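Local coordinates for protein 3-carboxy-cis,cis-muconate cycloisomerase (Pseudomonas putida, PDB 1RE5) that belongs to the fumarase/aspartase-type lyase superfamily of largely helical, tetrameric enzymes, at residues Met28-Glu39 / Tyr99-Met110; Ala52-Tyr62 / Leu81-Ile89. All coordinates share one frame; numbering follows the deposited sequence.

Interaction 1 (Met28-Glu39 / Tyr99-Met110)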
loop_
_atom_site.group_PDB
_atom_site.type_symbol
_atom_site.label_atom_id
_atom_site.label_comp_id
_atom_site.label_asym_id
_atom_site.label_seq_id
_atom_site.Cartn_x
_atom_site.Cartn_y
_atom_site.Cartn_z
ATOM N N MET D 28 -28.318 6.418 8.792
ATOM C CA MET D 28 -28.929 5.279 9.465
ATOM C C MET D 28 -30.373 5.571 9.887
ATOM O O MET D 28 -31.264 4.729 9.725
ATOM C CB MET D 28 -28.087 4.871 10.678
ATOM C CG MET D 28 -26.746 4.274 10.306
ATOM S SD MET D 28 -25.802 3.704 11.720
ATOM C CE MET D 28 -24.955 5.185 12.232
ATOM N N LEU D 29 -30.611 6.761 10.423
ATOM C CA LEU D 29 -31.957 7.125 10.823
ATOM C C LEU D 29 -32.868 7.104 9.596
ATOM O O LEU D 29 -34.004 6.621 9.670
ATOM C CB LEU D 29 -31.957 8.502 11.479
ATOM C CG LEU D 29 -31.181 8.497 12.799
ATOM C CD1 LEU D 29 -31.018 9.923 13.331
ATOM C CD2 LEU D 29 -31.899 7.607 13.796
ATOM N N ASP D 30 -32.369 7.611 8.471
ATOM C CA ASP D 30 -33.143 7.616 7.227
ATOM C C ASP D 30 -33.571 6.190 6.900
ATOM O O ASP D 30 -34.685 5.943 6.411
ATOM C CB ASP D 30 -32.300 8.166 6.075
ATOM C CG ASP D 30 -32.287 9.683 6.032
ATOM O OD1 ASP D 30 -32.528 10.326 7.085
ATOM O OD2 ASP D 30 -32.026 10.231 4.941
ATOM N N PHE D 31 -32.670 5.251 7.170
ATOM C CA PHE D 31 -32.946 3.848 6.928
ATOM C C PHE D 31 -34.074 3.380 7.844
ATOM O O PHE D 31 -35.038 2.768 7.381
ATOM C CB PHE D 31 -31.701 3.006 7.197
ATOM C CG PHE D 31 -31.968 1.528 7.201
ATOM C CD1 PHE D 31 -32.161 0.836 6.002
ATOM C CD2 PHE D 31 -32.067 0.833 8.410
ATOM C CE1 PHE D 31 -32.445 -0.521 6.001
ATOM C CE2 PHE D 31 -32.354 -0.531 8.420
ATOM C CZ PHE D 31 -32.544 -1.211 7.210
ATOM N N GLU D 32 -33.947 3.673 9.140
ATOM C CA GLU D 32 -34.953 3.280 10.133
ATOM C C GLU D 32 -36.356 3.786 9.794
ATOM O O GLU D 32 -37.330 3.020 9.811
ATOM C CB GLU D 32 -34.539 3.780 11.518
ATOM C CG GLU D 32 -33.255 3.124 12.030
ATOM C CD GLU D 32 -33.350 1.595 12.089
ATOM O OE1 GLU D 32 -32.297 0.928 12.124
ATOM O OE2 GLU D 32 -34.474 1.055 12.108
ATOM N N ALA D 33 -36.454 5.080 9.489
ATOM C CA ALA D 33 -37.731 5.675 9.130
ATOM C C ALA D 33 -38.269 4.948 7.907
ATOM O O ALA D 33 -39.398 4.464 7.911
ATOM C CB ALA D 33 -37.556 7.148 8.829
ATOM N N ALA D 34 -37.457 4.857 6.863
ATOM C CA ALA D 34 -37.881 4.174 5.649
ATOM C C ALA D 34 -38.343 2.731 5.929
ATOM O O ALA D 34 -39.269 2.236 5.281
ATOM C CB ALA D 34 -36.742 4.174 4.641
ATOM N N LEU D 35 -37.695 2.068 6.892
ATOM C CA LEU D 35 -38.015 0.677 7.259
ATOM C C LEU D 35 -39.446 0.585 7.778
ATOM O O LEU D 35 -40.247 -0.214 7.289
ATOM C CB LEU D 35 -37.067 0.167 8.359
ATOM C CG LEU D 35 -36.558 -1.289 8.323
ATOM C CD1 LEU D 35 -36.380 -1.769 9.741
ATOM C CD2 LEU D 35 -37.512 -2.215 7.607
ATOM N N ALA D 36 -39.754 1.401 8.784
ATOM C CA ALA D 36 -41.084 1.436 9.381
ATOM C C ALA D 36 -42.143 1.673 8.295
ATOM O O ALA D 36 -43.153 0.965 8.206
ATOM C CB ALA D 36 -41.143 2.542 10.433
ATOM N N ARG D 37 -41.885 2.676 7.465
ATOM C CA ARG D 37 -42.771 3.045 6.375
ATOM C C ARG D 37 -43.038 1.841 5.462
ATOM O O ARG D 37 -44.188 1.532 5.136
ATOM C CB ARG D 37 -42.116 4.170 5.577
ATOM C CG ARG D 37 -43.056 5.192 4.982
ATOM C CD ARG D 37 -42.237 6.284 4.308
ATOM N NE ARG D 37 -41.300 6.907 5.242
ATOM C CZ ARG D 37 -40.082 7.350 4.913
ATOM N NH1 ARG D 37 -39.637 7.238 3.664
ATOM N NH2 ARG D 37 -39.306 7.913 5.837
ATOM N N ALA D 38 -41.976 1.152 5.064
ATOM C CA ALA D 38 -42.111 0.016 4.157
ATOM C C ALA D 38 -42.798 -1.178 4.783
ATOM O O ALA D 38 -43.522 -1.906 4.109
ATOM C CB ALA D 38 -40.738 -0.400 3.617
ATOM N N GLU D 39 -42.572 -1.395 6.069
ATOM C CA GLU D 39 -43.185 -2.538 6.727
ATOM C C GLU D 39 -44.650 -2.257 7.055
ATOM O O GLU D 39 -45.472 -3.181 7.125
ATOM C CB GLU D 39 -42.393 -2.902 7.987
ATOM C CG GLU D 39 -40.953 -3.278 7.676
ATOM C CD GLU D 39 -40.190 -3.754 8.891
ATOM O OE1 GLU D 39 -40.162 -3.023 9.908
ATOM O OE2 GLU D 39 -39.610 -4.860 8.823
ATOM N N TYR D 99 -41.513 -1.512 17.330
ATOM C CA TYR D 99 -41.496 -1.662 15.876
ATOM C C TYR D 99 -40.242 -1.136 15.176
ATOM O O TYR D 99 -40.007 -1.416 13.993
ATOM C CB TYR D 99 -42.732 -0.981 15.276
ATOM C CG TYR D 99 -44.044 -1.609 15.692
ATOM C CD1 TYR D 99 -44.839 -1.031 16.689
ATOM C CD2 TYR D 99 -44.488 -2.788 15.091
ATOM C CE1 TYR D 99 -46.045 -1.617 17.076
ATOM C CE2 TYR D 99 -45.686 -3.381 15.468
ATOM C CZ TYR D 99 -46.463 -2.795 16.458
ATOM O OH TYR D 99 -47.654 -3.396 16.807
ATOM N N VAL D 100 -39.436 -0.373 15.900
ATOM C CA VAL D 100 -38.231 0.185 15.318
ATOM C C VAL D 100 -37.202 -0.904 15.022
ATOM O O VAL D 100 -37.020 -1.837 15.812
ATOM C CB VAL D 100 -37.601 1.247 16.260
ATOM C CG1 VAL D 100 -37.214 0.612 17.575
ATOM C CG2 VAL D 100 -36.386 1.876 15.606
ATOM N N HIS D 101 -36.559 -0.792 13.859
ATOM C CA HIS D 101 -35.507 -1.720 13.445
ATOM C C HIS D 101 -35.999 -3.162 13.366
ATOM O O HIS D 101 -35.234 -4.096 13.581
ATOM C CB HIS D 101 -34.336 -1.592 14.435
ATOM C CG HIS D 101 -33.037 -2.127 13.926
ATOM N ND1 HIS D 101 -32.592 -3.403 14.205
ATOM C CD2 HIS D 101 -32.081 -1.557 13.156
ATOM C CE1 HIS D 101 -31.419 -3.595 13.631
ATOM N NE2 HIS D 101 -31.085 -2.491 12.988
ATOM N N LEU D 102 -37.271 -3.338 13.030
ATOM C CA LEU D 102 -37.868 -4.671 12.948
ATOM C C LEU D 102 -37.389 -5.555 11.792
ATOM O O LEU D 102 -37.546 -5.205 10.616
ATOM C CB LEU D 102 -39.394 -4.555 12.876
ATOM C CG LEU D 102 -40.180 -5.877 12.816
ATOM C CD1 LEU D 102 -39.965 -6.661 14.107
ATOM C CD2 LEU D 102 -41.665 -5.599 12.600
ATOM N N GLY D 103 -36.819 -6.709 12.138
ATOM C CA GLY D 103 -36.352 -7.652 11.133
ATOM C C GLY D 103 -35.025 -7.332 10.467
ATOM O O GLY D 103 -34.575 -8.078 9.590
ATOM N N ALA D 104 -34.396 -6.238 10.887
ATOM C CA ALA D 104 -33.128 -5.811 10.312
ATOM C C ALA D 104 -31.955 -6.045 11.258
ATOM O O ALA D 104 -32.113 -6.080 12.485
ATOM C CB ALA D 104 -33.202 -4.328 9.937
ATOM N N THR D 105 -30.770 -6.200 10.677
ATOM C CA THR D 105 -29.571 -6.417 11.460
ATOM C C THR D 105 -28.791 -5.107 11.448
ATOM O O THR D 105 -29.068 -4.237 10.631
ATOM C CB THR D 105 -28.747 -7.601 10.869
ATOM O OG1 THR D 105 -27.665 -7.922 11.746
ATOM C CG2 THR D 105 -28.202 -7.261 9.503
ATOM N N SER D 106 -27.840 -4.953 12.363
ATOM C CA SER D 106 -27.035 -3.734 12.442
ATOM C C SER D 106 -26.393 -3.315 11.113
ATOM O O SER D 106 -26.490 -2.154 10.697
ATOM C CB SER D 106 -25.941 -3.904 13.498
ATOM O OG SER D 106 -26.494 -4.043 14.795
ATOM N N GLN D 107 -25.740 -4.259 10.442
ATOM C CA GLN D 107 -25.089 -3.941 9.177
ATOM C C GLN D 107 -26.059 -3.415 8.108
ATOM O O GLN D 107 -25.664 -2.630 7.246
ATOM C CB GLN D 107 -24.318 -5.157 8.642
ATOM C CG GLN D 107 -23.376 -4.789 7.501
ATOM C CD GLN D 107 -22.516 -5.932 7.032
ATOM O OE1 GLN D 107 -21.694 -5.768 6.133
ATOM N NE2 GLN D 107 -22.695 -7.096 7.632
ATOM N N ASP D 108 -27.318 -3.842 8.160
ATOM C CA ASP D 108 -28.301 -3.374 7.190
ATOM C C ASP D 108 -28.415 -1.863 7.301
ATOM O O ASP D 108 -28.411 -1.152 6.284
ATOM C CB ASP D 108 -29.675 -3.980 7.457
ATOM C CG ASP D 108 -29.724 -5.461 7.181
ATOM O OD1 ASP D 108 -29.114 -5.900 6.191
ATOM O OD2 ASP D 108 -30.390 -6.192 7.944
ATOM N N ALA D 109 -28.504 -1.377 8.540
ATOM C CA ALA D 109 -28.636 0.058 8.778
ATOM C C ALA D 109 -27.354 0.807 8.440
ATOM O O ALA D 109 -27.380 1.880 7.833
ATOM C CB ALA D 109 -29.018 0.314 10.223
ATOM N N MET D 110 -26.229 0.235 8.845
ATOM C CA MET D 110 -24.929 0.835 8.589
ATOM C C MET D 110 -24.546 0.915 7.098
ATOM O O MET D 110 -24.180 1.986 6.598
ATOM C CB MET D 110 -23.880 0.055 9.347
ATOM C CG MET D 110 -24.080 0.090 10.828
ATOM S SD MET D 110 -22.615 -0.557 11.626
ATOM C CE MET D 110 -23.288 -2.075 12.318
#

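Interaction 2 (Ala52-Tyr62 / Leu81-Ile89)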
loop_
_atom_site.group_PDB
_atom_site.type_symbol
_atom_site.label_atom_id
_atom_site.label_comp_id
_atom_site.label_asym_id
_atom_site.label_seq_id
_atom_site.Cartn_x
_atom_site.Cartn_y
_atom_site.Cartn_z
ATOM N N ALA D 52 -44.543 8.175 14.625
ATOM C CA ALA D 52 -43.743 8.344 15.840
ATOM C C ALA D 52 -42.253 8.197 15.539
ATOM O O ALA D 52 -41.434 9.017 15.959
ATOM C CB ALA D 52 -44.158 7.317 16.887
ATOM N N ILE D 53 -41.923 7.139 14.808
ATOM C CA ILE D 53 -40.555 6.845 14.420
ATOM C C ILE D 53 -39.937 7.969 13.580
ATOM O O ILE D 53 -38.876 8.490 13.930
ATOM C CB ILE D 53 -40.505 5.515 13.644
ATOM C CG1 ILE D 53 -40.851 4.368 14.596
ATOM C CG2 ILE D 53 -39.132 5.316 13.014
ATOM C CD1 ILE D 53 -41.026 3.026 13.913
ATOM N N GLU D 54 -40.596 8.350 12.487
ATOM C CA GLU D 54 -40.080 9.415 11.625
ATOM C C GLU D 54 -39.764 10.689 12.397
ATOM O O GLU D 54 -38.820 11.407 12.069
ATOM C CB GLU D 54 -41.075 9.745 10.518
ATOM C CG GLU D 54 -41.359 8.592 9.591
ATOM C CD GLU D 54 -42.276 8.982 8.447
ATOM O OE1 GLU D 54 -43.374 9.520 8.719
ATOM O OE2 GLU D 54 -41.898 8.748 7.277
ATOM N N ALA D 55 -40.556 10.969 13.425
ATOM C CA ALA D 55 -40.363 12.160 14.245
ATOM C C ALA D 55 -39.058 12.096 15.022
ATOM O O ALA D 55 -38.473 13.123 15.355
ATOM C CB ALA D 55 -41.528 12.313 15.211
ATOM N N ALA D 56 -38.607 10.882 15.316
ATOM C CA ALA D 56 -37.376 10.694 16.072
ATOM C C ALA D 56 -36.152 10.431 15.185
ATOM O O ALA D 56 -35.027 10.371 15.677
ATOM C CB ALA D 56 -37.559 9.556 17.066
ATOM N N CYS D 57 -36.368 10.277 13.882
ATOM C CA CYS D 57 -35.267 10.023 12.957
ATOM C C CYS D 57 -34.596 11.306 12.451
ATOM O O CYS D 57 -34.516 11.556 11.246
ATOM C CB CYS D 57 -35.756 9.174 11.778
ATOM S SG CYS D 57 -36.060 7.435 12.215
ATOM N N GLN D 58 -34.121 12.112 13.395
ATOM C CA GLN D 58 -33.429 13.355 13.098
ATOM C C GLN D 58 -32.121 13.339 13.917
ATOM O O GLN D 58 -32.145 13.257 15.147
ATOM C CB GLN D 58 -34.312 14.550 13.478
ATOM N N ALA D 59 -30.984 13.397 13.225
ATOM C CA ALA D 59 -29.667 13.358 13.871
ATOM C C ALA D 59 -29.497 14.331 15.026
ATOM O O ALA D 59 -28.876 14.006 16.036
ATOM C CB ALA D 59 -28.569 13.604 12.835
ATOM N N GLU D 60 -30.043 15.526 14.870
ATOM C CA GLU D 60 -29.944 16.573 15.881
ATOM C C GLU D 60 -30.374 16.124 17.280
ATOM O O GLU D 60 -29.825 16.578 18.289
ATOM C CB GLU D 60 -30.801 17.770 15.460
ATOM C CG GLU D 60 -30.497 18.332 14.060
ATOM C CD GLU D 60 -30.727 17.322 12.920
ATOM O OE1 GLU D 60 -31.807 16.682 12.894
ATOM O OE2 GLU D 60 -29.834 17.179 12.044
ATOM N N ARG D 61 -31.352 15.227 17.340
ATOM C CA ARG D 61 -31.886 14.754 18.616
ATOM C C ARG D 61 -30.989 13.811 19.412
ATOM O O ARG D 61 -31.352 13.409 20.521
ATOM C CB ARG D 61 -33.261 14.091 18.384
ATOM N N TYR D 62 -29.820 13.469 18.878
ATOM C CA TYR D 62 -28.947 12.530 19.577
ATOM C C TYR D 62 -27.601 13.055 20.040
ATOM O O TYR D 62 -27.076 14.025 19.503
ATOM C CB TYR D 62 -28.763 11.288 18.713
ATOM C CG TYR D 62 -30.082 10.651 18.368
ATOM C CD1 TYR D 62 -30.790 11.031 17.226
ATOM C CD2 TYR D 62 -30.651 9.696 19.213
ATOM C CE1 TYR D 62 -32.032 10.470 16.934
ATOM C CE2 TYR D 62 -31.894 9.134 18.934
ATOM C CZ TYR D 62 -32.575 9.523 17.796
ATOM O OH TYR D 62 -33.798 8.953 17.540
ATOM N N LEU D 81 -27.334 3.270 18.464
ATOM C CA LEU D 81 -28.215 4.270 17.882
ATOM C C LEU D 81 -29.660 3.813 18.000
ATOM O O LEU D 81 -30.527 4.578 18.431
ATOM C CB LEU D 81 -27.893 4.494 16.407
ATOM C CG LEU D 81 -28.855 5.482 15.742
ATOM C CD1 LEU D 81 -28.675 6.845 16.391
ATOM C CD2 LEU D 81 -28.604 5.556 14.248
ATOM N N VAL D 82 -29.910 2.563 17.602
ATOM C CA VAL D 82 -31.248 1.992 17.650
ATOM C C VAL D 82 -31.790 2.052 19.073
ATOM O O VAL D 82 -32.948 2.414 19.282
ATOM C CB VAL D 82 -31.254 0.531 17.140
ATOM C CG1 VAL D 82 -32.612 -0.103 17.392
ATOM C CG2 VAL D 82 -30.952 0.499 15.644
ATOM N N LYS D 83 -30.956 1.714 20.049
ATOM C CA LYS D 83 -31.382 1.769 21.442
ATOM C C LYS D 83 -31.767 3.206 21.812
ATOM O O LYS D 83 -32.810 3.444 22.413
ATOM C CB LYS D 83 -30.260 1.285 22.363
ATOM C CG LYS D 83 -30.640 1.237 23.833
ATOM C CD LYS D 83 -29.477 0.711 24.676
ATOM C CE LYS D 83 -29.864 0.509 26.143
ATOM N NZ LYS D 83 -30.946 -0.510 26.294
ATOM N N ALA D 84 -30.924 4.162 21.443
ATOM C CA ALA D 84 -31.191 5.560 21.747
ATOM C C ALA D 84 -32.452 6.025 21.028
ATOM O O ALA D 84 -33.214 6.839 21.553
ATOM C CB ALA D 84 -29.997 6.429 21.336
ATOM N N LEU D 85 -32.663 5.519 19.818
ATOM C CA LEU D 85 -33.844 5.893 19.051
ATOM C C LEU D 85 -35.077 5.390 19.803
ATOM O O LEU D 85 -36.057 6.118 19.974
ATOM C CB LEU D 85 -33.788 5.270 17.650
ATOM C CG LEU D 85 -35.036 5.388 16.766
ATOM C CD1 LEU D 85 -35.435 6.842 16.586
ATOM C CD2 LEU D 85 -34.750 4.751 15.417
ATOM N N GLY D 86 -35.013 4.142 20.261
ATOM C CA GLY D 86 -36.125 3.565 20.991
ATOM C C GLY D 86 -36.492 4.366 22.232
ATOM O O GLY D 86 -37.678 4.584 22.496
ATOM N N LYS D 87 -35.483 4.810 22.984
ATOM C CA LYS D 87 -35.714 5.587 24.201
ATOM C C LYS D 87 -36.307 6.970 23.917
ATOM O O LYS D 87 -36.845 7.617 24.817
ATOM C CB LYS D 87 -34.415 5.723 24.994
ATOM N N VAL D 88 -36.214 7.420 22.668
ATOM C CA VAL D 88 -36.758 8.724 22.290
ATOM C C VAL D 88 -38.210 8.550 21.871
ATOM O O VAL D 88 -39.061 9.400 22.144
ATOM C CB VAL D 88 -35.959 9.364 21.115
ATOM C CG1 VAL D 88 -36.729 10.547 20.531
ATOM C CG2 VAL D 88 -34.598 9.843 21.609
ATOM N N ILE D 89 -38.485 7.439 21.202
ATOM C CA ILE D 89 -39.831 7.135 20.752
ATOM C C ILE D 89 -40.703 6.751 21.951
ATOM O O ILE D 89 -41.925 6.897 21.907
ATOM C CB ILE D 89 -39.816 5.973 19.727
ATOM C CG1 ILE D 89 -39.126 6.433 18.442
ATOM C CG2 ILE D 89 -41.232 5.493 19.440
ATOM C CD1 ILE D 89 -39.040 5.358 17.375
#

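Interaction 1 (Met28-Glu39 / Tyr99-Met110)
The aromatic ring of F31 lies against the first turn of helix 106-142, with A109 CA over one face in a CH-pi contact, 4.0 Å from the ring centroid and 28° off the normal. D108 O sits above the same ring nearer its rim, while A104 CB approaches the edge, 4.2 Å from F31 CE2. With CG anti to the backbone N (chi1 170°), the ring is directed from helix 21-40 to the place where the loop passes into the helix. Further apolar contacts flank it: L35 CD1 touches A104 CB at 4.1 Å, and M28 SD, at the end of an extended chi2, lies 4.1 Å from M110 CG.

The polar contacts gather on the loop, which makes two overlapping type II turns. Bent at chi2 (-57°), the E32 chain turns its carboxylate toward the turn at H101, with OE1 3.8 Å from A109 CB. E39 OE2 lies near L102 O, where the acid may hold a proton, though at this resolution that remains uncertain. Outside the contact, D108 OD1 accepts a hydrogen bond from G193 N. The chemistry thus divides into apolar packing at the helix start and buried carboxyl groups against the turns.

Interaction 2 (Ala52-Tyr62 / Leu81-Ile89)
A56 CB fits among three aliphatic side chains of helix 78-92, touching L85 CD1 at 3.5 Å, V88 CG1 at 3.7 Å and I89 CG1 at 3.8 Å. Beside it, I89 CD1 meets I53 CG1 at 3.5 Å. The I89 chain gets there with CG1 anti to its carbonyl carbon (chi1 -67°) and CD1 extended beyond.

Y62 closes the other end. L81 CD1 lies over one face of its ring, A84 O comes in at the edge, 3.7 Å from CE2, and A84 CB approaches CD2 at 4.0 Å. V88 CG2 meets the ring obliquely, 3.9 Å from CE2.

Y62 OH appears to donate to A56 O, but stands too close to L85 in the model for its place to be sure. Behind these contacts, an inverse gamma turn centred on C57 and a 3-10 segment at 59-61 carry the chain from helix 47-56 round to Y62. Q26 binds this connection through C57 O and A59 N. Helix 21-40 packs along both segments, with A36 on I53, A33 on C57, L29 on Y62 and M28 on L81. The contact is thus almost wholly apolar and depends on shape: branched chains round an alanine, with a tyrosine ring at one end.

Both contacts lie in the same peripheral helical region, more than 30 Å from the centre of the chain, and interaction 2 is nested within the loop that interaction 1 closes. Helix 21-40 takes part directly in interaction 1 and backs interaction 2, while V100 and H101 of the loop pack on L85 and V82 of helix 78-92. A salt bridge from R37 to E54 joins helices 21-40 and 47-56. Interaction 2 is the more buried and is built of aliphatic and aromatic groups; interaction 1 is partly buried and mixes such packing with carboxylates set against turns. At its margin, Y99 makes a weak hydrogen bond to R381 of the second subunit.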